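Local coordinates for protein nucleoporin NUP145N (Chaetomium thermophilum, PDB 5HB6) that probably serves as a structural component of the nuclear pore complex, this chain being the autoproteolytic domain of the nucleoporin, at residues I13-F27 with F39-L53. The protein carries 1 engineered substitution. Sequence-based numbering, arbitrary orientation. Where two conformers were deposited one is given.
Sequences IRAMNRMQRQRVVGF and FKVPVDLSNINLDDL. With SO4 (sulfate ion), chain D.
Phe39 N donates to Phe27 O at 2.9 Å, where strand 35-39 ends beside the entry to strand 28-31 of the Nup98-96 type autopeptidase (S59) domain. Their rings lie side by side with planes 18° apart, but the 5.9 Å centroid separation leaves scarcely any overlap. One water bridges Val24 O, Phe27 N and Val41 O, filling in where direct backbone pairing lapses. Val43 and Val24 then exchange two bonds as a single antiparallel hydrogen-bonded bridge, Val24 N to Val43 O measuring 2.8 Å, while Val43 CG2 packs against Phe27 CB. Leu45 N binds Arg21 O, and Leu45 CD1 sits 3.8 Å from the Phe27 ring centroid, 10° off the normal: a CH-pi contact over the face. That same methyl also touches Val24 CG2 and Ile13 CD1. In return Leu45 O receives Arg21 NE (2.8 Å) and NH2, both from one face of its plane; Arg21 CG anti to its own N (chi1 -175°) and an extended chain carry the guanidinium there. Leu50 CD1 lies over a face of that guanidinium, 3.5 Å from Arg21 NH2, and Leu50 N gives sulfate O1 a nearly straight bond of 2.9 Å. Asp51 OD1 forms a salt bridge with Arg14 NH2, although its hydrogen bond is weak. Arg14 (NE to O2, NH2 to O3) and Arg21 (NH2 to O1 at 2.8 Å, NH1 to O2 weakly) thus converge on this sulfate, probably from the crystallisation liquor; the chemistry is consistent with a small anion-accepting site in this crystal, whose positive charge Asp51 would partly offset.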
ATOM      1  N   ILE A  13     -13.395  12.205   5.378  1.00 17.04           N
ATOM      2  CA  ILE A  13     -14.063  11.757   4.159  1.00 17.71           C
ATOM      3  C   ILE A  13     -15.576  11.849   4.319  1.00 18.94           C
ATOM      4  O   ILE A  13     -16.295  12.264   3.396  1.00 19.35           O
ATOM      5  CB  ILE A  13     -13.596  10.333   3.815  1.00 17.61           C
ATOM      6  CG1 ILE A  13     -12.095  10.345   3.485  1.00 16.61           C
ATOM      7  CG2 ILE A  13     -14.390   9.781   2.635  1.00 19.98           C
ATOM      8  CD1 ILE A  13     -11.460   8.979   3.555  1.00 17.39           C
ATOM      9  N   ARG A  14     -16.080  11.506   5.503  1.00 19.26           N
ATOM     10  CA  ARG A  14     -17.513  11.615   5.750  1.00 21.66           C
ATOM     11  C   ARG A  14     -17.994  13.056   5.656  1.00 21.84           C
ATOM     12  O   ARG A  14     -19.165  13.322   5.327  1.00 23.98           O
ATOM     13  CB  ARG A  14     -17.818  11.034   7.129  1.00 22.49           C
ATOM     14  CG  ARG A  14     -17.794   9.521   7.146  1.00 23.98           C
ATOM     15  CD  ARG A  14     -17.716   8.960   8.558  1.00 26.57           C
ATOM     16  NE  ARG A  14     -17.549   7.512   8.511  1.00 28.31           N
ATOM     17  CZ  ARG A  14     -16.839   6.804   9.382  1.00 30.51           C
ATOM     18  NH1 ARG A  14     -16.221   7.392  10.396  1.00 31.42           N
ATOM     19  NH2 ARG A  14     -16.751   5.494   9.233  1.00 31.56           N
ATOM     20  N   ALA A  15     -17.117  14.000   5.962  1.00 20.57           N
ATOM     21  CA  ALA A  15     -17.458  15.410   5.893  1.00 21.36           C
ATOM     22  C   ALA A  15     -17.362  15.990   4.489  1.00 21.39           C
ATOM     23  O   ALA A  15     -17.764  17.140   4.284  1.00 23.68           O
ATOM     24  CB  ALA A  15     -16.566  16.196   6.845  1.00 22.57           C
ATOM     25  N   MET A  16     -16.864  15.231   3.523  1.00 20.13           N
ATOM     26  CA  MET A  16     -16.798  15.705   2.152  1.00 20.78           C
ATOM     27  C   MET A  16     -18.191  15.696   1.535  1.00 23.26           C
ATOM     28  O   MET A  16     -19.066  14.923   1.932  1.00 24.84           O
ATOM     29  CB  MET A  16     -15.890  14.792   1.327  1.00 19.54           C
ATOM     30  CG  MET A  16     -14.442  14.861   1.740  1.00 19.12           C
ATOM     31  SD  MET A  16     -13.464  13.725   0.769  1.00 20.78           S
ATOM     32  CE  MET A  16     -11.839  13.950   1.490  1.00 21.15           C
ATOM     33  N   ASN A  17     -18.377  16.535   0.516  1.00 25.01           N
ATOM     34  CA  ASN A  17     -19.633  16.512  -0.223  1.00 28.64           C
ATOM     35  C   ASN A  17     -19.621  15.376  -1.244  1.00 29.01           C
ATOM     36  O   ASN A  17     -18.665  14.601  -1.350  1.00 28.46           O
ATOM     37  CB  ASN A  17     -19.959  17.887  -0.821  1.00 32.02           C
ATOM     38  CG  ASN A  17     -18.942  18.354  -1.853  1.00 34.83           C
ATOM     39  OD1 ASN A  17     -18.341  17.559  -2.576  1.00 33.88           O
ATOM     40  ND2 ASN A  17     -18.752  19.662  -1.926  1.00 37.35           N
ATOM     41  N   ARG A  18     -20.708  15.259  -2.002  1.00 30.15           N
ATOM     42  CA  ARG A  18     -20.899  14.091  -2.857  1.00 31.71           C
ATOM     43  C   ARG A  18     -19.938  14.071  -4.035  1.00 32.63           C
ATOM     44  O   ARG A  18     -19.521  12.996  -4.467  1.00 33.97           O
ATOM     45  CB  ARG A  18     -22.337  14.072  -3.362  1.00 33.00           C
ATOM     46  CG  ARG A  18     -23.338  13.811  -2.275  1.00 34.11           C
ATOM     47  CD  ARG A  18     -24.722  14.130  -2.737  1.00 35.95           C
ATOM     48  NE  ARG A  18     -25.707  13.504  -1.871  1.00 35.95           N
ATOM     49  CZ  ARG A  18     -26.988  13.361  -2.185  1.00 36.18           C
ATOM     50  NH1 ARG A  18     -27.454  13.828  -3.346  1.00 35.48           N
ATOM     51  NH2 ARG A  18     -27.806  12.754  -1.335  1.00 36.51           N
ATOM     52  N   MET A  19     -19.589  15.235  -4.576  1.00 33.75           N
ATOM     53  CA  MET A  19     -18.607  15.267  -5.653  1.00 36.23           C
ATOM     54  C   MET A  19     -17.214  14.952  -5.134  1.00 34.79           C
ATOM     55  O   MET A  19     -16.440  14.273  -5.816  1.00 36.14           O
ATOM     56  CB  MET A  19     -18.644  16.630  -6.345  1.00 40.34           C
ATOM     57  CG  MET A  19     -20.026  17.016  -6.857  1.00 44.46           C
ATOM     58  SD  MET A  19     -20.801  15.726  -7.871  1.00 48.46           S
ATOM     59  CE  MET A  19     -19.666  15.653  -9.265  1.00 47.94           C
ATOM     60  N   GLN A  20     -16.887  15.420  -3.926  1.00 31.92           N
ATOM     61  CA  GLN A  20     -15.554  15.222  -3.364  1.00 29.94           C
ATOM     62  C   GLN A  20     -15.298  13.760  -2.993  1.00 26.48           C
ATOM     63  O   GLN A  20     -14.209  13.237  -3.248  1.00 25.77           O
ATOM     64  CB  GLN A  20     -15.390  16.109  -2.136  1.00 31.94           C
ATOM     65  CG  GLN A  20     -15.287  17.584  -2.458  1.00 35.01           C
ATOM     66  CD  GLN A  20     -15.520  18.476  -1.245  1.00 37.58           C
ATOM     67  OE1 GLN A  20     -16.135  18.070  -0.255  1.00 38.71           O
ATOM     68  NE2 GLN A  20     -15.030  19.705  -1.322  1.00 38.64           N
ATOM     69  N   ARG A  21     -16.283  13.081  -2.398  1.00 25.31           N
ATOM     70  CA  ARG A  21     -16.057  11.714  -1.943  1.00 24.30           C
ATOM     71  C   ARG A  21     -15.865  10.742  -3.102  1.00 24.31           C
ATOM     72  O   ARG A  21     -15.308   9.657  -2.900  1.00 23.15           O
ATOM     73  CB  ARG A  21     -17.186  11.262  -1.009  1.00 25.30           C
ATOM     74  CG  ARG A  21     -16.951   9.886  -0.392  1.00 26.62           C
ATOM     75  CD  ARG A  21     -17.821   9.581   0.838  1.00 29.96           C
ATOM     76  NE  ARG A  21     -17.640   8.183   1.245  1.00 32.54           N
ATOM     77  CZ  ARG A  21     -18.034   7.657   2.400  1.00 34.28           C
ATOM     78  NH1 ARG A  21     -18.633   8.407   3.317  1.00 34.58           N
ATOM     79  NH2 ARG A  21     -17.817   6.370   2.638  1.00 34.76           N
ATOM     80  N   GLN A  22     -16.284  11.117  -4.310  1.00 25.17           N
ATOM     81  CA  GLN A  22     -16.062  10.309  -5.505  1.00 27.12           C
ATOM     82  C   GLN A  22     -14.664  10.472  -6.083  1.00 26.69           C
ATOM     83  O   GLN A  22     -14.324   9.753  -7.023  1.00 27.69           O
ATOM     84  CB  GLN A  22     -17.112  10.641  -6.574  1.00 30.48           C
ATOM     85  CG  GLN A  22     -18.482  10.112  -6.201  1.00 35.04           C
ATOM     86  CD  GLN A  22     -19.540  10.366  -7.245  1.00 40.53           C
ATOM     87  OE1 GLN A  22     -19.259  10.862  -8.334  1.00 42.95           O
ATOM     88  NE2 GLN A  22     -20.777  10.022  -6.911  1.00 42.80           N
ATOM     89  N   ARG A  23     -13.860  11.385  -5.552  1.00 25.81           N
ATOM     90  CA  ARG A  23     -12.539  11.664  -6.112  1.00 26.34           C
ATOM     91  C   ARG A  23     -11.598  12.109  -4.993  1.00 23.07           C
ATOM     92  O   ARG A  23     -11.067  13.223  -4.980  1.00 24.54           O
ATOM     93  CB  ARG A  23     -12.650  12.722  -7.207  1.00 31.16           C
ATOM     94  CG  ARG A  23     -13.386  13.956  -6.752  1.00 35.71           C
ATOM     95  CD  ARG A  23     -13.458  15.050  -7.816  1.00 39.70           C
ATOM     96  NE  ARG A  23     -14.581  15.956  -7.575  1.00 42.30           N
ATOM     97  CZ  ARG A  23     -14.605  16.934  -6.667  1.00 43.27           C
ATOM     98  NH1 ARG A  23     -13.561  17.157  -5.883  1.00 43.61           N
ATOM     99  NH2 ARG A  23     -15.686  17.697  -6.544  1.00 43.20           N
ATOM    100  N   VAL A  24     -11.377  11.229  -4.021  1.00 18.41           N
ATOM    101  CA  VAL A  24     -10.502  11.536  -2.895  1.00 16.30           C
ATOM    102  C   VAL A  24      -9.057  11.431  -3.373  1.00 15.12           C
ATOM    103  O   VAL A  24      -8.633  10.374  -3.849  1.00 16.63           O
ATOM    104  CB  VAL A  24     -10.757  10.576  -1.720  1.00 16.35           C
ATOM    105  CG1 VAL A  24      -9.804  10.886  -0.579  1.00 16.04           C
ATOM    106  CG2 VAL A  24     -12.216  10.670  -1.297  1.00 17.72           C
ATOM    107  N   VAL A  25      -8.302  12.514  -3.203  1.00 15.80           N
ATOM    108  CA  VAL A  25      -6.911  12.612  -3.635  1.00 16.57           C
ATOM    109  C   VAL A  25      -6.007  12.345  -2.445  1.00 16.34           C
ATOM    110  O   VAL A  25      -6.275  12.803  -1.324  1.00 17.37           O
ATOM    111  CB  VAL A  25      -6.643  14.013  -4.223  1.00 17.44           C
ATOM    112  CG1 VAL A  25      -5.173  14.212  -4.546  1.00 17.50           C
ATOM    113  CG2 VAL A  25      -7.494  14.233  -5.467  1.00 20.09           C
ATOM    114  N   GLY A  26      -4.928  11.612  -2.683  1.00 15.47           N
ATOM    115  CA  GLY A  26      -3.959  11.350  -1.639  1.00 16.57           C
ATOM    116  C   GLY A  26      -4.379  10.306  -0.639  1.00 14.63           C
ATOM    117  O   GLY A  26      -3.842  10.281   0.476  1.00 15.45           O
ATOM    118  N   PHE A  27      -5.337   9.450  -0.995  1.00 13.49           N
ATOM    119  CA  PHE A  27      -5.841   8.471  -0.042  1.00 12.58           C
ATOM    120  C   PHE A  27      -4.737   7.478   0.295  1.00 11.86           C
ATOM    121  O   PHE A  27      -4.125   6.896  -0.596  1.00 13.12           O
ATOM    122  CB  PHE A  27      -7.084   7.762  -0.580  1.00 13.10           C
ATOM    123  CG  PHE A  27      -7.758   6.892   0.431  1.00 13.64           C
ATOM    124  CD1 PHE A  27      -8.186   7.413   1.643  1.00 14.55           C
ATOM    125  CD2 PHE A  27      -7.954   5.541   0.192  1.00 14.68           C
ATOM    126  CE1 PHE A  27      -8.802   6.607   2.571  1.00 15.22           C
ATOM    127  CE2 PHE A  27      -8.594   4.748   1.120  1.00 15.31           C
ATOM    128  CZ  PHE A  27      -8.987   5.274   2.309  1.00 15.02           C
ATOM    129  N   PHE A  39      -2.640   5.531  -2.680  1.00 13.85           N
ATOM    130  CA  PHE A  39      -3.270   5.441  -3.991  1.00 15.26           C
ATOM    131  C   PHE A  39      -2.862   6.642  -4.838  1.00 15.60           C
ATOM    132  O   PHE A  39      -2.892   7.790  -4.368  1.00 17.81           O
ATOM    133  CB  PHE A  39      -4.782   5.252  -3.842  1.00 16.36           C
ATOM    134  CG  PHE A  39      -5.118   3.979  -3.105  1.00 16.57           C
ATOM    135  CD1 PHE A  39      -5.165   2.769  -3.783  1.00 17.38           C
ATOM    136  CD2 PHE A  39      -5.283   3.967  -1.733  1.00 17.34           C
ATOM    137  CE1 PHE A  39      -5.420   1.588  -3.116  1.00 17.67           C
ATOM    138  CE2 PHE A  39      -5.512   2.787  -1.047  1.00 17.78           C
ATOM    139  CZ  PHE A  39      -5.580   1.590  -1.742  1.00 17.55           C
ATOM    140  N   LYS A  40      -2.480   6.375  -6.076  0.92 14.61           N
ATOM    141  CA  LYS A  40      -1.809   7.362  -6.903  0.92 14.30           C
ATOM    142  C   LYS A  40      -2.763   8.216  -7.723  0.92 17.98           C
ATOM    143  O   LYS A  40      -2.335   9.245  -8.247  0.92 20.70           O
ATOM    144  CB  LYS A  40      -0.786   6.666  -7.819  0.92 15.38           C
ATOM    145  CG  LYS A  40       0.431   6.144  -7.030  0.92 15.01           C
ATOM    146  CD  LYS A  40       1.325   5.203  -7.821  0.92 17.29           C
ATOM    147  CE  LYS A  40       1.964   5.888  -8.980  0.92 17.62           C
ATOM    148  NZ  LYS A  40       2.909   4.953  -9.668  0.92 15.61           N
ATOM    149  N   VAL A  41      -4.038   7.859  -7.782  1.00 16.82           N
ATOM    150  CA  VAL A  41      -5.041   8.593  -8.549  1.00 17.06           C
ATOM    151  C   VAL A  41      -6.186   8.868  -7.588  1.00 16.28           C
ATOM    152  O   VAL A  41      -6.272   8.248  -6.511  1.00 16.61           O
ATOM    153  CB  VAL A  41      -5.526   7.774  -9.766  1.00 18.24           C
ATOM    154  CG1 VAL A  41      -4.397   7.549 -10.751  1.00 19.12           C
ATOM    155  CG2 VAL A  41      -6.101   6.444  -9.313  1.00 18.37           C
ATOM    156  N   PRO A  42      -7.089   9.786  -7.941  1.00 17.43           N
ATOM    157  CA  PRO A  42      -8.255   9.998  -7.079  1.00 18.26           C
ATOM    158  C   PRO A  42      -9.067   8.720  -7.025  1.00 18.50           C
ATOM    159  O   PRO A  42      -9.191   8.007  -8.026  1.00 19.94           O
ATOM    160  CB  PRO A  42      -9.032  11.123  -7.780  1.00 19.81           C
ATOM    161  CG  PRO A  42      -8.042  11.790  -8.651  1.00 20.48           C
ATOM    162  CD  PRO A  42      -7.104  10.692  -9.108  1.00 18.70           C
ATOM    163  N   VAL A  43      -9.597   8.418  -5.843  1.00 16.75           N
ATOM    164  CA  VAL A  43     -10.385   7.205  -5.651  1.00 16.97           C
ATOM    165  C   VAL A  43     -11.810   7.553  -5.247  1.00 19.66           C
ATOM    166  O   VAL A  43     -12.061   8.505  -4.502  1.00 18.65           O
ATOM    167  CB  VAL A  43      -9.747   6.236  -4.629  1.00 16.77           C
ATOM    168  CG1 VAL A  43      -8.467   5.619  -5.201  1.00 17.91           C
ATOM    169  CG2 VAL A  43      -9.477   6.918  -3.322  1.00 16.86           C
ATOM    170  N   ASP A  44     -12.739   6.734  -5.711  1.00 21.71           N
ATOM    171  CA  ASP A  44     -14.158   6.910  -5.411  1.00 24.78           C
ATOM    172  C   ASP A  44     -14.463   6.106  -4.154  1.00 25.27           C
ATOM    173  O   ASP A  44     -14.464   4.874  -4.185  1.00 26.45           O
ATOM    174  CB  ASP A  44     -14.997   6.428  -6.592  1.00 27.45           C
ATOM    175  CG  ASP A  44     -16.494   6.647  -6.392  1.00 31.90           C
ATOM    176  OD1 ASP A  44     -16.923   7.062  -5.287  1.00 31.43           O
ATOM    177  OD2 ASP A  44     -17.234   6.381  -7.359  1.00 34.96           O
ATOM    178  N   LEU A  45     -14.669   6.799  -3.036  1.00 24.26           N
ATOM    179  CA  LEU A  45     -14.983   6.154  -1.772  1.00 24.57           C
ATOM    180  C   LEU A  45     -16.453   6.283  -1.419  1.00 27.97           C
ATOM    181  O   LEU A  45     -16.832   5.986  -0.283  1.00 28.91           O
ATOM    182  CB  LEU A  45     -14.118   6.723  -0.645  1.00 21.50           C
ATOM    183  CG  LEU A  45     -12.599   6.692  -0.846  1.00 20.29           C
ATOM    184  CD1 LEU A  45     -11.879   7.236   0.371  1.00 19.50           C
ATOM    185  CD2 LEU A  45     -12.133   5.285  -1.157  1.00 21.34           C
ATOM    186  N   SER A  46     -17.286   6.708  -2.372  1.00 30.58           N
ATOM    187  CA  SER A  46     -18.692   6.962  -2.073  1.00 33.35           C
ATOM    188  C   SER A  46     -19.438   5.697  -1.666  1.00 36.55           C
ATOM    189  O   SER A  46     -20.448   5.784  -0.960  1.00 38.73           O
ATOM    190  CB  SER A  46     -19.381   7.633  -3.268  1.00 34.02           C
ATOM    191  OG  SER A  46     -19.396   6.795  -4.411  1.00 35.13           O
ATOM    192  N   ASN A  47     -18.976   4.525  -2.102  1.00 38.35           N
ATOM    193  CA  ASN A  47     -19.648   3.263  -1.806  1.00 40.97           C
ATOM    194  C   ASN A  47     -18.720   2.250  -1.135  1.00 39.63           C
ATOM    195  O   ASN A  47     -18.869   1.039  -1.322  1.00 40.59           O
ATOM    196  CB  ASN A  47     -20.309   2.701  -3.061  1.00 44.67           C
ATOM    197  CG  ASN A  47     -21.576   3.459  -3.427  1.00 48.21           C
ATOM    198  OD1 ASN A  47     -21.640   4.127  -4.460  1.00 50.20           O
ATOM    199  ND2 ASN A  47     -22.588   3.372  -2.566  1.00 49.28           N
ATOM    200  N   ILE A  48     -17.778   2.739  -0.328  1.00 38.32           N
ATOM    201  CA  ILE A  48     -16.918   1.902   0.499  1.00 38.00           C
ATOM    202  C   ILE A  48     -17.259   2.170   1.959  1.00 35.16           C
ATOM    203  O   ILE A  48     -17.463   3.324   2.355  1.00 35.17           O
ATOM    204  CB  ILE A  48     -15.440   2.209   0.195  1.00 41.09           C
ATOM    205  CG1 ILE A  48     -15.099   1.667  -1.195  1.00 43.73           C
ATOM    206  CG2 ILE A  48     -14.530   1.607   1.251  1.00 41.44           C
ATOM    207  CD1 ILE A  48     -13.780   2.133  -1.745  1.00 45.43           C
ATOM    208  N   ASN A  49     -17.333   1.099   2.752  1.00 32.66           N
ATOM    209  CA  ASN A  49     -17.645   1.193   4.177  1.00 30.32           C
ATOM    210  C   ASN A  49     -16.369   1.503   4.942  1.00 26.65           C
ATOM    211  O   ASN A  49     -15.549   0.616   5.205  1.00 25.88           O
ATOM    212  CB  ASN A  49     -18.259  -0.114   4.663  1.00 32.18           C
ATOM    213  CG  ASN A  49     -18.655  -0.075   6.139  1.00 34.58           C
ATOM    214  OD1 ASN A  49     -18.444   0.922   6.833  1.00 35.87           O
ATOM    215  ND2 ASN A  49     -19.245  -1.169   6.619  1.00 35.35           N
ATOM    216  N   LEU A  50     -16.199   2.770   5.309  1.00 25.15           N
ATOM    217  CA  LEU A  50     -14.974   3.199   5.963  1.00 25.27           C
ATOM    218  C   LEU A  50     -14.825   2.615   7.355  1.00 25.89           C
ATOM    219  O   LEU A  50     -13.718   2.628   7.900  1.00 25.46           O
ATOM    220  CB  LEU A  50     -14.921   4.721   6.032  1.00 25.44           C
ATOM    221  CG  LEU A  50     -14.937   5.459   4.703  1.00 26.69           C
ATOM    222  CD1 LEU A  50     -15.215   6.926   4.963  1.00 28.54           C
ATOM    223  CD2 LEU A  50     -13.608   5.282   4.017  1.00 26.68           C
ATOM    224  N   ASP A  51     -15.906   2.106   7.944  1.00 28.33           N
ATOM    225  CA  ASP A  51     -15.836   1.455   9.241  1.00 32.79           C
ATOM    226  C   ASP A  51     -15.470  -0.015   9.136  1.00 30.66           C
ATOM    227  O   ASP A  51     -15.287  -0.673  10.165  1.00 31.33           O
ATOM    228  CB  ASP A  51     -17.170   1.593   9.977  1.00 39.78           C
ATOM    229  CG  ASP A  51     -17.294   2.915  10.717  1.00 46.44           C
ATOM    230  OD1 ASP A  51     -16.262   3.418  11.228  1.00 48.66           O
ATOM    231  OD2 ASP A  51     -18.416   3.454  10.777  1.00 48.96           O
ATOM    232  N   ASP A  52     -15.361  -0.553   7.928  1.00 28.03           N
ATOM    233  CA  ASP A  52     -14.985  -1.942   7.741  1.00 28.26           C
ATOM    234  C   ASP A  52     -14.037  -2.012   6.562  1.00 24.62           C
ATOM    235  O   ASP A  52     -14.240  -2.746   5.593  1.00 25.71           O
ATOM    236  CB  ASP A  52     -16.202  -2.838   7.548  1.00 32.44           C
ATOM    237  CG  ASP A  52     -15.858  -4.302   7.681  1.00 37.65           C
ATOM    238  OD1 ASP A  52     -14.840  -4.603   8.345  1.00 39.24           O
ATOM    239  OD2 ASP A  52     -16.598  -5.148   7.126  1.00 40.32           O
ATOM    240  N   LEU A  53     -12.975  -1.220   6.656  0.74 21.87           N
ATOM    241  CA  LEU A  53     -11.924  -1.153   5.655  0.74 19.43           C
ATOM    242  C   LEU A  53     -10.661  -1.849   6.135  0.74 17.54           C
ATOM    243  O   LEU A  53     -10.146  -2.756   5.460  0.74 18.91           O
ATOM    244  CB  LEU A  53     -11.627   0.318   5.349  0.74 20.02           C
ATOM    245  CG  LEU A  53     -10.824   0.643   4.093  0.74 20.51           C
ATOM    246  CD1 LEU A  53     -11.209   2.032   3.566  0.74 22.96           C
ATOM    247  CD2 LEU A  53      -9.349   0.581   4.391  0.74 19.80           C
TER
HETATM  248  S   SO4 D1102     -19.106   5.095   6.037  1.00 34.39           S
HETATM  249  O1  SO4 D1102     -18.371   4.680   4.838  1.00 33.93           O
HETATM  250  O2  SO4 D1102     -19.218   6.553   6.040  1.00 35.68           O
HETATM  251  O3  SO4 D1102     -18.405   4.596   7.221  1.00 34.64           O
HETATM  252  O4  SO4 D1102     -20.442   4.511   6.016  1.00 34.72           O
HETATM  253  O   HOH W   1      -6.331   8.825  -3.686  1.00 15.58           O
HETATM  254  O   HOH W   2      -3.942  10.468  -5.125  1.00 23.38           O
HETATM  255  O   HOH W   3      -2.159   8.420  -1.806  1.00 25.05           O